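Local atomic coordinates of polyketide biosynthesis 3-hydroxy-3-methylglutaryl-ACP synthase PksG (Bacillus subtilis, PDB entry 4YXT), a protein that catalyses the aldol condensation of an acetyl group carried on an acyl carrier protein with a beta-ketothioester polyketide intermediate during synthesis of the antibiotic bacillaene. Residues 15-20 with 359-364; 218-223 with 322-327. The protein carries 1 engineered substitution. All coordinates share one frame; numbering follows the deposited sequence.

Contact 1: residues 15-20 with 359-364; sequences TAYLDV and RYQLSM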
ATOM      1  N   THR A  15     -15.737  -0.427  20.508  1.00 30.51           N
ATOM      2  CA  THR A  15     -16.830   0.059  21.315  1.00 32.24           C
ATOM      3  C   THR A  15     -17.293  -1.094  22.230  1.00 34.15           C
ATOM      4  O   THR A  15     -18.114  -0.898  23.116  1.00 41.10           O
ATOM      5  CB  THR A  15     -17.977   0.501  20.401  1.00 34.20           C
ATOM      6  OG1 THR A  15     -18.319  -0.584  19.570  1.00 35.89           O
ATOM      7  CG2 THR A  15     -17.570   1.571  19.477  1.00 32.63           C
ATOM      8  N   ALA A  16     -16.767  -2.301  22.018  1.00 32.75           N
ATOM      9  CA  ALA A  16     -17.174  -3.473  22.788  1.00 32.38           C
ATOM     10  C   ALA A  16     -15.970  -4.336  23.036  1.00 32.06           C
ATOM     11  O   ALA A  16     -15.085  -4.422  22.179  1.00 36.39           O
ATOM     12  CB  ALA A  16     -18.246  -4.261  22.058  1.00 29.06           C
ATOM     13  N   TYR A  17     -15.913  -4.975  24.199  1.00 32.33           N
ATOM     14  CA  TYR A  17     -14.829  -5.924  24.466  1.00 30.05           C
ATOM     15  C   TYR A  17     -15.340  -7.202  25.038  1.00 31.00           C
ATOM     16  O   TYR A  17     -16.543  -7.319  25.320  1.00 34.47           O
ATOM     17  CB  TYR A  17     -13.766  -5.340  25.362  1.00 29.74           C
ATOM     18  CG  TYR A  17     -14.149  -5.183  26.801  1.00 32.49           C
ATOM     19  CD1 TYR A  17     -13.649  -6.059  27.753  1.00 31.34           C
ATOM     20  CD2 TYR A  17     -15.009  -4.150  27.216  1.00 31.26           C
ATOM     21  CE1 TYR A  17     -13.978  -5.929  29.091  1.00 34.07           C
ATOM     22  CE2 TYR A  17     -15.358  -4.010  28.557  1.00 33.73           C
ATOM     23  CZ  TYR A  17     -14.832  -4.920  29.489  1.00 34.84           C
ATOM     24  OH  TYR A  17     -15.138  -4.832  30.805  1.00 34.20           O
ATOM     25  N   LEU A  18     -14.436  -8.187  25.122  1.00 30.17           N
ATOM     26  CA  LEU A  18     -14.707  -9.460  25.797  1.00 31.12           C
ATOM     27  C   LEU A  18     -13.691  -9.692  26.882  1.00 31.09           C
ATOM     28  O   LEU A  18     -12.505  -9.398  26.722  1.00 30.54           O
ATOM     29  CB  LEU A  18     -14.699 -10.629  24.820  1.00 34.71           C
ATOM     30  CG  LEU A  18     -15.231 -11.939  25.405  1.00 37.29           C
ATOM     31  CD1 LEU A  18     -16.762 -11.938  25.420  1.00 38.21           C
ATOM     32  CD2 LEU A  18     -14.666 -13.124  24.643  1.00 35.98           C
ATOM     33  N   ASP A  19     -14.137 -10.198  28.019  1.00 33.11           N
ATOM     34  CA  ASP A  19     -13.178 -10.618  29.023  1.00 35.86           C
ATOM     35  C   ASP A  19     -12.636 -11.984  28.614  1.00 33.78           C
ATOM     36  O   ASP A  19     -13.352 -12.956  28.500  1.00 30.58           O
ATOM     37  CB  ASP A  19     -13.776 -10.654  30.419  1.00 41.21           C
ATOM     38  CG  ASP A  19     -12.736 -10.986  31.480  1.00 46.55           C
ATOM     39  OD1 ASP A  19     -11.580 -10.500  31.411  1.00 53.69           O
ATOM     40  OD2 ASP A  19     -13.087 -11.719  32.404  1.00 52.80           O
ATOM     41  N   VAL A  20     -11.347 -12.028  28.372  1.00 33.13           N
ATOM     42  CA  VAL A  20     -10.721 -13.182  27.764  1.00 38.14           C
ATOM     43  C   VAL A  20     -10.366 -14.273  28.791  1.00 39.75           C
ATOM     44  O   VAL A  20     -10.136 -15.417  28.409  1.00 40.24           O
ATOM     45  CB  VAL A  20      -9.544 -12.682  26.880  1.00 37.46           C
ATOM     46  CG1 VAL A  20      -8.369 -13.598  26.860  1.00 42.13           C
ATOM     47  CG2 VAL A  20     -10.076 -12.462  25.476  1.00 40.77           C
ATOM     48  N   ARG A 359     -15.664   0.946  27.204  1.00 29.67           N
ATOM     49  CA  ARG A 359     -16.242   0.052  26.211  1.00 29.44           C
ATOM     50  C   ARG A 359     -17.236  -0.864  26.865  1.00 29.39           C
ATOM     51  O   ARG A 359     -17.140  -1.144  28.071  1.00 28.20           O
ATOM     52  CB  ARG A 359     -15.158  -0.788  25.506  1.00 28.08           C
ATOM     53  CG  ARG A 359     -14.096   0.021  24.797  1.00 26.30           C
ATOM     54  CD  ARG A 359     -12.929  -0.854  24.367  1.00 24.42           C
ATOM     55  NE  ARG A 359     -12.191  -1.357  25.541  1.00 23.62           N
ATOM     56  CZ  ARG A 359     -11.221  -2.268  25.510  1.00 23.53           C
ATOM     57  NH1 ARG A 359     -10.813  -2.775  24.327  1.00 23.59           N
ATOM     58  NH2 ARG A 359     -10.634  -2.670  26.667  1.00 20.95           N
ATOM     59  N   TYR A 360     -18.170  -1.352  26.055  1.00 33.18           N
ATOM     60  CA  TYR A 360     -19.219  -2.246  26.506  1.00 35.23           C
ATOM     61  C   TYR A 360     -18.751  -3.672  26.555  1.00 39.29           C
ATOM     62  O   TYR A 360     -18.249  -4.210  25.558  1.00 37.60           O
ATOM     63  CB  TYR A 360     -20.372  -2.167  25.526  1.00 37.68           C
ATOM     64  CG  TYR A 360     -21.602  -2.960  25.884  1.00 41.24           C
ATOM     65  CD1 TYR A 360     -22.632  -2.379  26.613  1.00 46.87           C
ATOM     66  CD2 TYR A 360     -21.771  -4.248  25.433  1.00 41.37           C
ATOM     67  CE1 TYR A 360     -23.781  -3.083  26.908  1.00 47.18           C
ATOM     68  CE2 TYR A 360     -22.908  -4.958  25.715  1.00 48.24           C
ATOM     69  CZ  TYR A 360     -23.913  -4.378  26.462  1.00 47.97           C
ATOM     70  OH  TYR A 360     -25.061  -5.100  26.743  1.00 50.63           O
ATOM     71  N   GLN A 361     -18.978  -4.312  27.699  1.00 42.22           N
ATOM     72  CA  GLN A 361     -18.596  -5.707  27.886  1.00 43.10           C
ATOM     73  C   GLN A 361     -19.615  -6.714  27.327  1.00 42.46           C
ATOM     74  O   GLN A 361     -20.760  -6.727  27.736  1.00 46.83           O
ATOM     75  CB  GLN A 361     -18.402  -5.997  29.364  1.00 44.61           C
ATOM     76  CG  GLN A 361     -18.124  -7.471  29.605  1.00 47.36           C
ATOM     77  CD  GLN A 361     -17.373  -7.734  30.884  1.00 48.75           C
ATOM     78  OE1 GLN A 361     -17.109  -6.826  31.660  1.00 55.22           O
ATOM     79  NE2 GLN A 361     -17.024  -8.977  31.106  1.00 46.06           N
ATOM     80  N   LEU A 362     -19.174  -7.587  26.430  1.00 38.56           N
ATOM     81  CA  LEU A 362     -20.033  -8.608  25.889  1.00 37.31           C
ATOM     82  C   LEU A 362     -20.184  -9.800  26.842  1.00 39.65           C
ATOM     83  O   LEU A 362     -19.249 -10.183  27.531  1.00 41.71           O
ATOM     84  CB  LEU A 362     -19.484  -9.114  24.555  1.00 34.75           C
ATOM     85  CG  LEU A 362     -19.360  -8.129  23.407  1.00 38.72           C
ATOM     86  CD1 LEU A 362     -18.644  -8.836  22.271  1.00 40.66           C
ATOM     87  CD2 LEU A 362     -20.710  -7.591  22.923  1.00 36.40           C
ATOM     88  N   SER A 363     -21.357 -10.417  26.838  1.00 41.29           N
ATOM     89  CA  SER A 363     -21.541 -11.708  27.483  1.00 40.16           C
ATOM     90  C   SER A 363     -21.176 -12.798  26.478  1.00 41.94           C
ATOM     91  O   SER A 363     -21.158 -12.565  25.267  1.00 34.13           O
ATOM     92  CB  SER A 363     -23.003 -11.895  27.821  1.00 41.10           C
ATOM     93  OG  SER A 363     -23.760 -11.983  26.604  1.00 42.20           O
ATOM     94  N   MET A 364     -20.958 -14.008  26.982  1.00 46.02           N
ATOM     95  CA  MET A 364     -20.672 -15.144  26.121  1.00 49.21           C
ATOM     96  C   MET A 364     -21.824 -15.475  25.182  1.00 48.58           C
ATOM     97  O   MET A 364     -21.597 -16.013  24.104  1.00 45.09           O
ATOM     98  CB  MET A 364     -20.304 -16.381  26.955  1.00 52.99           C
ATOM     99  CG  MET A 364     -18.953 -16.268  27.640  1.00 56.04           C
ATOM    100  SD  MET A 364     -17.584 -16.033  26.474  1.00 60.32           S
ATOM    101  CE  MET A 364     -16.427 -15.355  27.651  1.00 62.65           C
TER
HETATM  102  O   HOH W   1     -17.002 -10.473  28.735  1.00 31.27           O

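Contact 2: residues 218-223 with 322-327; sequences MSYLDC and GCFSYG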
ATOM      1  N   MET A 218       9.465 -18.353  15.088  1.00 31.03           N
ATOM      2  CA  MET A 218      10.866 -18.387  14.667  1.00 29.64           C
ATOM      3  C   MET A 218      11.175 -17.189  13.807  1.00 27.66           C
ATOM      4  O   MET A 218      12.240 -16.584  13.974  1.00 24.11           O
ATOM      5  CB  MET A 218      11.218 -19.608  13.805  1.00 35.64           C
ATOM      6  CG  MET A 218      11.733 -20.871  14.444  1.00 45.46           C
ATOM      7  SD  MET A 218      11.924 -22.084  13.079  1.00 63.28           S
ATOM      8  CE  MET A 218      10.550 -23.216  13.317  1.00 58.01           C
ATOM      9  N   SER A 219      10.316 -16.889  12.818  1.00 27.90           N
ATOM     10  CA  SER A 219      10.623 -15.751  11.925  1.00 26.01           C
ATOM     11  C   SER A 219      10.585 -14.389  12.665  1.00 21.39           C
ATOM     12  O   SER A 219      11.516 -13.568  12.570  1.00 20.53           O
ATOM     13  CB  SER A 219       9.771 -15.770  10.673  1.00 28.42           C
ATOM     14  OG  SER A 219       8.406 -15.842  10.984  1.00 37.77           O
ATOM     15  N   TYR A 220       9.578 -14.170  13.481  1.00 20.66           N
ATOM     16  CA  TYR A 220       9.596 -13.016  14.386  1.00 21.48           C
ATOM     17  C   TYR A 220      10.887 -12.882  15.142  1.00 21.87           C
ATOM     18  O   TYR A 220      11.448 -11.807  15.198  1.00 20.81           O
ATOM     19  CB  TYR A 220       8.437 -13.117  15.375  1.00 24.05           C
ATOM     20  CG  TYR A 220       8.237 -11.968  16.332  1.00 22.63           C
ATOM     21  CD1 TYR A 220       9.119 -11.732  17.393  1.00 24.33           C
ATOM     22  CD2 TYR A 220       7.144 -11.108  16.179  1.00 22.78           C
ATOM     23  CE1 TYR A 220       8.888 -10.686  18.311  1.00 24.89           C
ATOM     24  CE2 TYR A 220       6.914 -10.068  17.076  1.00 23.05           C
ATOM     25  CZ  TYR A 220       7.777  -9.852  18.127  1.00 23.36           C
ATOM     26  OH  TYR A 220       7.554  -8.815  18.982  1.00 24.28           O
ATOM     27  N   LEU A 221      11.362 -13.967  15.753  1.00 22.85           N
ATOM     28  CA  LEU A 221      12.590 -13.888  16.566  1.00 23.90           C
ATOM     29  C   LEU A 221      13.836 -13.720  15.711  1.00 24.46           C
ATOM     30  O   LEU A 221      14.720 -12.883  16.007  1.00 21.14           O
ATOM     31  CB  LEU A 221      12.746 -15.123  17.446  1.00 25.39           C
ATOM     32  CG  LEU A 221      11.732 -15.274  18.559  1.00 27.14           C
ATOM     33  CD1 LEU A 221      11.786 -16.703  19.130  1.00 29.77           C
ATOM     34  CD2 LEU A 221      11.934 -14.210  19.638  1.00 25.54           C
ATOM     35  N   ASP A 222      13.913 -14.469  14.621  1.00 24.55           N
ATOM     36  CA  ASP A 222      15.005 -14.197  13.675  1.00 26.48           C
ATOM     37  C   ASP A 222      15.050 -12.721  13.191  1.00 25.30           C
ATOM     38  O   ASP A 222      16.152 -12.114  13.161  1.00 24.78           O
ATOM     39  CB  ASP A 222      14.954 -15.171  12.523  1.00 29.59           C
ATOM     40  CG  ASP A 222      15.186 -16.636  12.974  1.00 35.21           C
ATOM     41  OD1 ASP A 222      15.729 -16.868  14.092  1.00 34.31           O
ATOM     42  OD2 ASP A 222      14.813 -17.558  12.192  1.00 43.42           O
ATOM     43  N   CYS A 223      13.883 -12.123  12.882  1.00 22.87           N
ATOM     44  CA  CYS A 223      13.852 -10.741  12.444  1.00 24.87           C
ATOM     45  C   CYS A 223      14.160  -9.774  13.584  1.00 26.29           C
ATOM     46  O   CYS A 223      14.817  -8.754  13.363  1.00 21.93           O
ATOM     47  CB  CYS A 223      12.553 -10.324  11.771  1.00 25.07           C
ATOM     48  SG  CYS A 223      12.034 -11.155  10.216  1.00 25.97           S
ATOM     49  N   GLY A 322      13.169   2.400  21.473  1.00 22.41           N
ATOM     50  CA  GLY A 322      13.506   1.516  20.397  1.00 22.12           C
ATOM     51  C   GLY A 322      12.260   0.768  19.990  1.00 22.90           C
ATOM     52  O   GLY A 322      11.563   0.234  20.854  1.00 26.44           O
ATOM     53  N   CYS A 323      11.999   0.683  18.676  1.00 23.70           N
ATOM     54  CA  CYS A 323      10.794   0.033  18.164  1.00 22.30           C
ATOM     55  C   CYS A 323      11.081  -1.088  17.182  1.00 22.12           C
ATOM     56  O   CYS A 323      11.768  -0.888  16.197  1.00 22.47           O
ATOM     57  CB  CYS A 323       9.937   1.045  17.437  1.00 23.86           C
ATOM     58  SG  CYS A 323       9.207   2.384  18.409  1.00 24.90           S
ATOM     59  N   PHE A 324      10.443  -2.238  17.390  1.00 20.22           N
ATOM     60  CA  PHE A 324      10.595  -3.384  16.521  1.00 19.15           C
ATOM     61  C   PHE A 324       9.289  -3.705  15.903  1.00 17.82           C
ATOM     62  O   PHE A 324       8.389  -4.036  16.601  1.00 17.97           O
ATOM     63  CB  PHE A 324      11.052  -4.617  17.293  1.00 18.90           C
ATOM     64  CG  PHE A 324      11.045  -5.863  16.474  1.00 19.59           C
ATOM     65  CD1 PHE A 324      11.892  -5.985  15.371  1.00 20.09           C
ATOM     66  CD2 PHE A 324      10.200  -6.896  16.782  1.00 19.65           C
ATOM     67  CE1 PHE A 324      11.891  -7.128  14.584  1.00 21.69           C
ATOM     68  CE2 PHE A 324      10.183  -8.050  16.010  1.00 21.97           C
ATOM     69  CZ  PHE A 324      11.022  -8.167  14.897  1.00 21.99           C
ATOM     70  N   SER A 325       9.228  -3.699  14.583  1.00 18.41           N
ATOM     71  CA  SER A 325       8.035  -4.083  13.813  1.00 17.00           C
ATOM     72  C   SER A 325       8.209  -5.398  13.062  1.00 16.97           C
ATOM     73  O   SER A 325       9.282  -5.689  12.479  1.00 16.88           O
ATOM     74  CB  SER A 325       7.756  -2.944  12.800  1.00 18.26           C
ATOM     75  OG  SER A 325       6.839  -3.280  11.781  1.00 18.77           O
ATOM     76  N   TYR A 326       7.133  -6.190  13.030  1.00 18.92           N
ATOM     77  CA  TYR A 326       7.140  -7.444  12.310  1.00 20.06           C
ATOM     78  C   TYR A 326       5.829  -7.620  11.614  1.00 19.41           C
ATOM     79  O   TYR A 326       4.788  -7.436  12.190  1.00 20.18           O
ATOM     80  CB  TYR A 326       7.308  -8.642  13.244  1.00 19.01           C
ATOM     81  CG  TYR A 326       7.274  -9.972  12.469  1.00 18.84           C
ATOM     82  CD1 TYR A 326       6.149 -10.770  12.443  1.00 18.26           C
ATOM     83  CD2 TYR A 326       8.400 -10.404  11.739  1.00 19.52           C
ATOM     84  CE1 TYR A 326       6.132 -11.960  11.714  1.00 19.02           C
ATOM     85  CE2 TYR A 326       8.378 -11.581  11.007  1.00 19.65           C
ATOM     86  CZ  TYR A 326       7.239 -12.352  11.005  1.00 19.39           C
ATOM     87  OH  TYR A 326       7.237 -13.479  10.236  1.00 19.52           O
ATOM     88  N   GLY A 327       5.884  -8.080  10.399  1.00 20.01           N
ATOM     89  CA  GLY A 327       4.705  -8.609   9.793  1.00 20.03           C
ATOM     90  C   GLY A 327       5.035  -9.910   9.130  1.00 20.34           C
ATOM     91  O   GLY A 327       6.120 -10.081   8.576  1.00 20.75           O
TER

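Contact 1: residues 15-20 with 359-364
A16 and Y17 pair with Y360 and Q361 in a short parallel beta ladder, on the edge of a small three-stranded sheet well away from the annotated catalytic residues; strand 41-43 flanks 16-19 on its other side. Three backbone bonds hold the ladder: Y360 N to T15 O (3.0 Å), Y17 N to Y360 O (2.8 Å) and L362 N to Y17 O (2.9 Å). Y17 and Q361 share one face of the sheet, and R359, just before the strand, reaches in against Y17. With CG set between its backbone N and carbonyl carbon (chi1 73°), the Y17 ring lies back over the partner strand, where Q361 CA sits over one face, 4.2 Å from the ring centroid. R359 O approaches the ring edge, while the guanidinium group lies flat over Y17 CB, its plane 16° from that of the ring. E41 forms a salt bridge with R359 NH2, and the carbonyls of L356, G13 and R293 also take bonds from this guanidinium. The extended Q361 chain passes the ring obliquely, its amide turned 45° from the ring plane, which brings OE1 to 2.9 Å from Y17 OH. Past the ladder the chains part, and one water bridges them: it accepts from D19 N and Q361 NE2 and donates to L362 O (2.6 Å). Beside it, L18 CD1 touches L362 CB and lies 4.1 Å from M364 CE. Direct amide bonds thus give way to a water bridge flanked by apolar side chains, while the carbonyl bonds probably fix the rotation of the R359 guanidinium and E41 would offset its charge.

Contact 2: residues 218-223 with 322-327
Y326 lays its ring against the backbone of helix 213-234: Y220 CA stands over one face, 4.0 Å from the ring centroid, and C223 SG lies in the ring plane at the edge, 3.8 Å from CE2. The phenol end runs on to the previous helical residue, with Y326 OH 2.7 Å from S219 OG. D200 is the firmer partner of that phenol; the carbonyls of L215 and S216 lie within bonding range of S219 OG as well, so its single proton has more than one possible acceptor. Two residues back along the strand, F324 turns its edge into the face of Y220 in a T-shaped pair, planes 79° apart, with CE2 3.7 Å from Y220 CZ. CG of Y220 is anti to its backbone N (chi1 -176°), which carries the ring off the helix to meet F324 over one face and, obliquely, Y326 CB; its OH bonds to the H250 carbonyl. C223 CB closes the group against F324 CZ at 4.1 Å. Helix and strand run roughly antiparallel, at 145°. A helix laid on the mixed sheet in this way fits the thiolase-like fold; here an aromatic cluster forms the interface, beside the probable active-site residues H250 and C114.

Overall arrangement
From the N terminus the chain runs through strand 5-12 of the large sheet and then supplies residues 15-20, the first half of contact 1. Its partner, 359-364, arrives only after 338 intervening residues, so this contact closes a very long loop and joins the regions of the N- and C-terminal family sequences. Contact 2 is nested wholly inside that loop: helix 213-234 meets strand 319-327 across a shorter excursion that is rich in helix and includes strand 246-249. The two do not touch, their centres lying 30 Å apart. Contact 1 ties a small peripheral sheet together, whereas contact 2 fastens a helix onto the large mixed sheet near the catalytic residues.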